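Local coordinates for bacterial bifunctional deaminase-reductase C-terminal domain-containing protein (Corynebacterium diphtheriae, PDB 2P4G) that probably acts as an NADP-dependent pyrimidine reductase of the riboflavin pathway, resembling the C-terminal domain of RibD, at residues Ile39-Ile44 with Thr215-Ile220. Numbering follows the deposited sequence.
With EDO (1,2-ethanediol), chain L.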
# COMPACT_ATOMS: atom_id res chain seq x y z
N ILE A 39 -8.80 8.03 8.76
CA ILE A 39 -9.47 7.26 7.71
C ILE A 39 -8.87 7.59 6.36
O ILE A 39 -8.71 8.75 6.00
CB ILE A 39 -11.02 7.44 7.73
CG1 ILE A 39 -11.67 6.55 6.67
CG2 ILE A 39 -11.46 8.92 7.56
CD1 ILE A 39 -13.01 6.05 7.05
N ALA A 40 -8.49 6.57 5.60
CA ALA A 40 -7.72 6.84 4.39
C ALA A 40 -7.99 5.78 3.31
O ALA A 40 -8.50 4.70 3.61
CB ALA A 40 -6.20 6.97 4.73
N ILE A 41 -7.72 6.16 2.07
CA ILE A 41 -7.80 5.28 0.91
C ILE A 41 -6.45 5.28 0.19
O ILE A 41 -5.77 6.30 0.12
CB ILE A 41 -8.99 5.69 -0.04
CG1 ILE A 41 -9.21 4.63 -1.13
CG2 ILE A 41 -8.79 7.05 -0.62
CD1 ILE A 41 -10.57 4.75 -1.82
N THR A 42 -6.06 4.14 -0.35
CA THR A 42 -4.78 4.02 -1.03
C THR A 42 -4.89 3.01 -2.17
O THR A 42 -5.69 2.07 -2.10
CB THR A 42 -3.67 3.54 -0.03
OG1 THR A 42 -2.40 3.49 -0.69
CG2 THR A 42 -4.00 2.16 0.59
N SER A 43 -4.10 3.21 -3.22
CA SER A 43 -3.82 2.15 -4.17
C SER A 43 -3.05 1.06 -3.44
O SER A 43 -2.55 1.27 -2.32
CB SER A 43 -3.03 2.71 -5.34
OG SER A 43 -1.71 3.05 -4.98
N ILE A 44 -2.95 -0.12 -4.05
CA ILE A 44 -2.22 -1.21 -3.42
C ILE A 44 -0.73 -0.90 -3.23
O ILE A 44 -0.06 -1.46 -2.34
CB ILE A 44 -2.40 -2.56 -4.16
CG1 ILE A 44 -1.80 -2.51 -5.57
CG2 ILE A 44 -3.88 -2.97 -4.15
CD1 ILE A 44 -1.18 -3.83 -6.03
N THR A 215 -8.74 1.80 3.46
CA THR A 215 -9.32 1.15 2.32
C THR A 215 -8.23 0.98 1.27
O THR A 215 -7.55 1.95 0.94
CB THR A 215 -10.44 2.01 1.71
OG1 THR A 215 -11.41 2.28 2.72
CG2 THR A 215 -11.09 1.31 0.47
N ILE A 216 -8.07 -0.24 0.76
CA ILE A 216 -7.08 -0.54 -0.27
C ILE A 216 -7.82 -0.85 -1.55
O ILE A 216 -8.57 -1.84 -1.65
CB ILE A 216 -6.20 -1.71 0.11
CG1 ILE A 216 -5.55 -1.43 1.48
CG2 ILE A 216 -5.14 -1.94 -1.00
CD1 ILE A 216 -5.24 -2.64 2.27
N ALA A 217 -7.61 0.03 -2.53
CA ALA A 217 -8.37 0.06 -3.75
C ALA A 217 -7.69 -0.83 -4.75
O ALA A 217 -6.45 -0.90 -4.79
CB ALA A 217 -8.49 1.49 -4.27
N PRO A 218 -8.49 -1.55 -5.56
CA PRO A 218 -7.93 -2.50 -6.50
C PRO A 218 -7.25 -1.80 -7.68
O PRO A 218 -7.63 -2.00 -8.83
CB PRO A 218 -9.17 -3.28 -6.94
CG PRO A 218 -10.27 -2.25 -6.89
CD PRO A 218 -9.96 -1.48 -5.65
N ASN A 219 -6.26 -0.96 -7.40
CA ASN A 219 -5.47 -0.38 -8.49
C ASN A 219 -4.00 -0.15 -8.18
O ASN A 219 -3.58 -0.12 -7.02
CB ASN A 219 -6.15 0.87 -9.08
CG ASN A 219 -6.76 1.75 -8.05
OD1 ASN A 219 -7.99 1.91 -7.98
ND2 ASN A 219 -5.91 2.34 -7.22
N ILE A 220 -3.22 -0.07 -9.25
CA ILE A 220 -1.78 0.18 -9.19
C ILE A 220 -1.55 1.52 -9.85
O ILE A 220 -2.04 1.74 -10.92
CB ILE A 220 -1.00 -0.84 -10.01
CG1 ILE A 220 -1.16 -2.24 -9.39
CG2 ILE A 220 0.45 -0.40 -10.15
CD1 ILE A 220 -0.38 -3.33 -10.08
C1 EDO L . -6.49 9.31 1.19
O1 EDO L . -7.54 9.02 2.12
C2 EDO L . -6.39 10.82 0.98
O2 EDO L . -5.77 11.42 2.12
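A40 and T42 of one strand grip the neighbouring parallel strand 211-217 through three parallel-sheet bonds. T215 N reaches A40 O, T42 N lies nearly in line with the C=O of T215 while its N-H points somewhat off (146° at the hydrogen; 2.9 Å between T42 N and T215 O), and T42 O receives A217 N at 2.8 Å. The backbone of 215-220 turns at P218, the centre of an inverse gamma turn, yet N219 comes back to accept the N-H of I44 through its backbone O, 3.0 Å from I44 N.

I44 is the greasy end of the contact. With its CG1 turned between the backbone N and carbonyl carbon (chi1 64°), the residue sends its two branches to different partners: I44 CG2 meets I216 CG2 at 3.5 Å, the two side chains crossing near a right angle, while I44 CD1 lies 3.7 Å from I220 CG1. On the face shared by I41 and T215, I41 CG1 rests 4.1 Å from T215 CB; on the other face T42 CG2 runs beside I216 CG1, both side chains pointing the same way.

T42 OG1 donates in the carbonyl plane to a lone pair of S43 O (2.8 Å), linking the T42 side chain to the backbone of the residue after it. S43 OG bonds with N45 and S47, and T215 OG1 with D62. N219 ND2, lying against S43 CB, is buried with no polar partner in the model. An ethanediol, probably from the crystallisation liquor, accepts the N-H of I41.

In the mixed sheet, strand 35-43 sits between 190-195 and 211-217, and 254-260 flanks the latter. Helix 60-72 packs over I39 and I41, whereas N219 and I220 pair antiparallel with a strand of the second subunit, carrying the sheet across the dimer interface.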